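PDB 5T99: glycoside Hydrolase from Bacteroides uniformis, which probably hydrolyses beta-galactosidic bonds of agarose-derived oligosaccharides as a family 2 glycoside hydrolase, and binds the inhibitor galacto-isofagomine in its pocket. Local coordinates for residues 728-733 against 791-796; 716-721 against 816-821. All coordinates share one frame; numbering follows the deposited sequence.

Contact 1 of 2, residues 728-733 against 791-796; sequences KDLSYI and IVQSDE
Ile791 lies alongside Tyr732, both side chains pointing the same way, and its CD1 meets Tyr732 CE1 at 3.5 Å while CG2 covers one face of the ring. With CG1 beside its backbone N (chi1 -55°), the isoleucine runs its longer branch along the CD1-CE1 side of the tyrosine, and CG2 also reaches Leu730 CD2 at 3.9 Å. Cutting Ile791 back to an alanine is likely to cost the ring the isoleucine's cover and Leu730 CD2 this methyl neighbour. On the other face of the sheet Val792 CG2 sits 3.9 Å from Ser731 CB and 4.2 Å from Ile733 CD1, against Met802 and Ile804 of strand 800-807 in the facing sheet. Strands 730-738 and 787-793 are the inner two of a four-stranded antiparallel sheet in the family 2 C-terminal domain. Ser731 and Val792 exchange two backbone hydrogen bonds, Ser731 N to Val792 O and Val792 N to Ser731 O, each 3.1 Å, flanked by the non-hydrogen-bonded pairs Leu730-Gln793 and Tyr732-Ile791. Past the strand ends, Ser794 N still binds Asp729 O at 3.3 Å, and Ser794 OG turns to Thr724 O. The carboxylate of Asp729 receives Leu730 N, Arg720 and Thr724 N. Mostly apolar side chains thus cover both faces of the pair, and the buried acid at the start of strand 730-738 is matched by a guanidinium and peptide N-H groups, consistent with a charged carboxylate.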
# COMPACT_ATOMS: atom_id res chain seq x y z
N LYS A 728 -2.83 18.53 3.10
CA LYS A 728 -2.65 17.08 3.14
C LYS A 728 -1.18 16.63 2.93
O LYS A 728 -0.74 15.64 3.53
CB LYS A 728 -3.56 16.44 2.07
CG LYS A 728 -4.96 17.05 2.05
CD LYS A 728 -5.80 16.54 0.88
CE LYS A 728 -5.38 17.16 -0.45
NZ LYS A 728 -6.24 16.72 -1.59
N ASP A 729 -0.45 17.37 2.10
CA ASP A 729 0.92 17.02 1.72
C ASP A 729 1.90 17.14 2.87
O ASP A 729 1.72 17.97 3.76
CB ASP A 729 1.36 17.95 0.57
CG ASP A 729 2.50 17.41 -0.23
OD1 ASP A 729 2.86 16.21 -0.08
OD2 ASP A 729 3.05 18.21 -1.03
N LEU A 730 2.94 16.31 2.85
CA LEU A 730 3.83 16.10 3.98
C LEU A 730 5.28 16.30 3.60
O LEU A 730 5.66 16.02 2.47
CB LEU A 730 3.69 14.66 4.49
CG LEU A 730 2.30 14.11 4.81
CD1 LEU A 730 2.34 12.60 5.00
CD2 LEU A 730 1.73 14.79 6.05
N SER A 731 6.09 16.76 4.55
CA SER A 731 7.54 16.58 4.47
C SER A 731 7.94 15.60 5.55
O SER A 731 7.51 15.74 6.69
CB SER A 731 8.30 17.90 4.63
OG SER A 731 9.67 17.74 4.24
N TYR A 732 8.72 14.60 5.18
CA TYR A 732 9.30 13.63 6.10
C TYR A 732 10.74 14.03 6.41
O TYR A 732 11.64 13.86 5.58
CB TYR A 732 9.27 12.21 5.50
CG TYR A 732 7.93 11.53 5.58
CD1 TYR A 732 7.67 10.54 6.54
CD2 TYR A 732 6.91 11.85 4.68
CE1 TYR A 732 6.44 9.91 6.60
CE2 TYR A 732 5.68 11.21 4.74
CZ TYR A 732 5.44 10.24 5.69
OH TYR A 732 4.21 9.63 5.73
N ILE A 733 10.95 14.56 7.62
CA ILE A 733 12.26 15.08 8.03
C ILE A 733 12.98 14.06 8.90
O ILE A 733 12.61 13.85 10.06
CB ILE A 733 12.11 16.45 8.74
CG1 ILE A 733 11.45 17.46 7.80
CG2 ILE A 733 13.46 16.97 9.21
CD1 ILE A 733 10.81 18.65 8.49
N ILE A 791 7.28 14.46 11.00
CA ILE A 791 6.39 14.62 9.85
C ILE A 791 5.64 15.93 9.99
O ILE A 791 4.90 16.12 10.95
CB ILE A 791 5.42 13.42 9.70
CG1 ILE A 791 6.20 12.10 9.63
CG2 ILE A 791 4.59 13.57 8.43
CD1 ILE A 791 5.36 10.85 9.77
N VAL A 792 5.81 16.83 9.04
CA VAL A 792 5.03 18.07 9.02
C VAL A 792 4.08 18.08 7.83
O VAL A 792 4.24 17.29 6.92
CB VAL A 792 5.92 19.35 9.07
CG1 VAL A 792 6.78 19.33 10.32
CG2 VAL A 792 6.77 19.52 7.81
N GLN A 793 3.09 18.96 7.89
CA GLN A 793 2.00 19.03 6.93
C GLN A 793 1.64 20.47 6.63
O GLN A 793 1.61 21.30 7.53
CB GLN A 793 0.78 18.32 7.49
CG GLN A 793 -0.36 18.15 6.49
CD GLN A 793 -1.41 17.18 6.98
OE1 GLN A 793 -1.63 16.12 6.38
NE2 GLN A 793 -2.06 17.52 8.07
N SER A 794 1.34 20.77 5.37
CA SER A 794 0.89 22.11 5.00
C SER A 794 -0.48 22.44 5.61
O SER A 794 -1.21 21.55 6.06
CB SER A 794 0.84 22.27 3.47
OG SER A 794 -0.07 21.35 2.89
N ASP A 795 -0.80 23.73 5.66
CA ASP A 795 -2.15 24.21 5.93
C ASP A 795 -2.78 24.58 4.59
O ASP A 795 -2.11 25.15 3.72
CB ASP A 795 -2.15 25.45 6.84
CG ASP A 795 -1.84 25.13 8.29
OD1 ASP A 795 -1.37 26.05 8.99
OD2 ASP A 795 -2.07 23.98 8.72
N GLU A 796 -4.07 24.28 4.45
CA GLU A 796 -4.77 24.46 3.18
C GLU A 796 -4.74 25.93 2.75
O GLU A 796 -5.13 26.81 3.52
CB GLU A 796 -6.21 23.96 3.30
CG GLU A 796 -7.00 23.98 1.99
CD GLU A 796 -8.40 23.43 2.14
OE1 GLU A 796 -8.83 23.14 3.27
OE2 GLU A 796 -9.08 23.29 1.10

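Contact 2 of 2, residues 716-721 against 816-821; sequences LIPDRK and TTINVE
Strands 716-718 and 816-821 run 12° from parallel with their axes 8.3 Å apart at closest, and the chain closes on the second strand only at Lys721, whose O accepts the N-H of Asn819 at 2.8 Å. Side chains bridge the interval. Pro718 presents the CB-CG edge of its ring to Ile818 CD1, with CB 3.5 Å from that methyl. Ile818 gets there through two bends: CG1 lies beside the backbone N (chi1 -54°) and chi2 of -59° folds CD1 back toward the proline. The same ring slides past Thr816, its CG 3.7 Å from Thr816 OG1. Farther along, Thr816 CG2 meets Leu716 CD1 at 4.0 Å. The other branch of Ile818, CG2, rests 3.7 Å from Lys721 O, so the isoleucine spans from the proline to the bonded carbonyl. The two strands belong to different sheets: 713-718 edges the antiparallel one beside 730-738, and 814-821 lies between 722-724, its parallel neighbour, and 800-807 in the mixed one. Residues 719-721 carry the chain from the first sheet to the second, linking the two facing sheets of a beta-sandwich, and Ile818 also touches Ser731 and Ile723.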
# COMPACT_ATOMS: atom_id res chain seq x y z
N LEU A 716 18.86 17.77 10.69
CA LEU A 716 17.51 17.57 10.12
C LEU A 716 17.61 17.45 8.61
O LEU A 716 18.21 18.32 7.97
CB LEU A 716 16.58 18.74 10.47
CG LEU A 716 16.33 18.99 11.96
CD1 LEU A 716 15.55 20.28 12.14
CD2 LEU A 716 15.61 17.84 12.62
N ILE A 717 17.03 16.39 8.05
CA ILE A 717 17.05 16.17 6.59
C ILE A 717 15.62 15.94 6.04
O ILE A 717 15.11 14.81 6.09
CB ILE A 717 17.99 15.01 6.20
CG1 ILE A 717 19.34 15.17 6.91
CG2 ILE A 717 18.18 14.96 4.68
CD1 ILE A 717 20.39 14.17 6.48
N PRO A 718 14.98 17.01 5.54
CA PRO A 718 13.70 16.84 4.86
C PRO A 718 13.86 16.07 3.56
O PRO A 718 14.83 16.32 2.82
CB PRO A 718 13.25 18.29 4.57
CG PRO A 718 14.10 19.15 5.46
CD PRO A 718 15.39 18.43 5.57
N ASP A 719 12.95 15.14 3.29
CA ASP A 719 12.96 14.44 2.00
C ASP A 719 12.54 15.37 0.87
O ASP A 719 13.05 15.26 -0.24
CB ASP A 719 12.12 13.14 2.04
CG ASP A 719 10.62 13.38 2.25
OD1 ASP A 719 10.20 14.46 2.74
OD2 ASP A 719 9.86 12.44 1.95
N ARG A 720 11.64 16.31 1.16
CA ARG A 720 11.23 17.34 0.21
C ARG A 720 11.18 18.72 0.88
O ARG A 720 10.43 18.93 1.85
CB ARG A 720 9.87 16.97 -0.39
CG ARG A 720 9.93 15.82 -1.38
CD ARG A 720 8.68 15.76 -2.24
NE ARG A 720 7.53 15.70 -1.37
CZ ARG A 720 6.40 16.40 -1.46
NH1 ARG A 720 6.15 17.25 -2.46
NH2 ARG A 720 5.47 16.22 -0.52
N LYS A 721 11.99 19.65 0.37
CA LYS A 721 12.03 21.02 0.89
C LYS A 721 10.88 21.89 0.37
O LYS A 721 10.64 22.97 0.91
CB LYS A 721 13.36 21.71 0.54
CG LYS A 721 14.57 21.12 1.25
CD LYS A 721 15.86 21.68 0.66
CE LYS A 721 17.05 21.47 1.59
NZ LYS A 721 17.02 22.36 2.78
N THR A 816 15.36 23.93 10.21
CA THR A 816 15.22 23.80 8.76
C THR A 816 13.92 24.45 8.33
O THR A 816 12.98 24.54 9.13
CB THR A 816 15.32 22.32 8.28
OG1 THR A 816 15.49 22.27 6.86
CG2 THR A 816 14.08 21.53 8.67
N THR A 817 13.88 24.90 7.08
CA THR A 817 12.68 25.50 6.51
C THR A 817 12.10 24.64 5.40
O THR A 817 12.84 24.13 4.55
CB THR A 817 12.95 26.92 5.96
OG1 THR A 817 13.49 27.74 7.00
CG2 THR A 817 11.65 27.57 5.45
N ILE A 818 10.78 24.48 5.43
CA ILE A 818 10.05 23.84 4.35
C ILE A 818 9.23 24.93 3.67
O ILE A 818 8.49 25.67 4.34
CB ILE A 818 9.13 22.71 4.87
CG1 ILE A 818 9.91 21.69 5.70
CG2 ILE A 818 8.43 22.01 3.71
CD1 ILE A 818 11.06 20.99 4.99
N ASN A 819 9.37 25.04 2.35
CA ASN A 819 8.61 26.00 1.55
C ASN A 819 7.32 25.37 1.03
O ASN A 819 7.32 24.23 0.58
CB ASN A 819 9.47 26.56 0.41
CG ASN A 819 10.44 27.63 0.89
OD1 ASN A 819 10.02 28.72 1.25
ND2 ASN A 819 11.72 27.31 0.91
N VAL A 820 6.24 26.13 1.11
CA VAL A 820 4.90 25.64 0.81
C VAL A 820 4.34 26.52 -0.32
O VAL A 820 4.28 27.75 -0.18
CB VAL A 820 4.02 25.68 2.07
CG1 VAL A 820 2.61 25.15 1.79
CG2 VAL A 820 4.68 24.89 3.19
N GLU A 821 3.96 25.89 -1.43
CA GLU A 821 3.51 26.57 -2.65
C GLU A 821 2.08 26.16 -3.04
O GLU A 821 1.57 25.17 -2.56
CB GLU A 821 4.46 26.24 -3.79
CG GLU A 821 5.86 26.79 -3.61
CD GLU A 821 6.80 26.40 -4.75
OE1 GLU A 821 6.38 25.63 -5.64
OE2 GLU A 821 7.97 26.84 -4.73

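Contact 1 (728-733 against 791-796) joins neighbouring strands within one sheet, and contact 2 (716-721 against 816-821) joins that sheet's edge strand and the following turn to the facing sheet. Their centres are 9 Å apart, and contact 1 is nested along the chain inside the loop that contact 2 closes. Arg720 joins them most directly, through a salt bridge from its NH2 to Asp729 OD1 at 2.6 Å and a probable hydrogen bond from Ser731 OG to its carbonyl O at 2.8 Å. Ser731 OG also packs against Ile818 CD1 at 3.6 Å. Neither contact includes a residue of the galacto-isofagomine pocket.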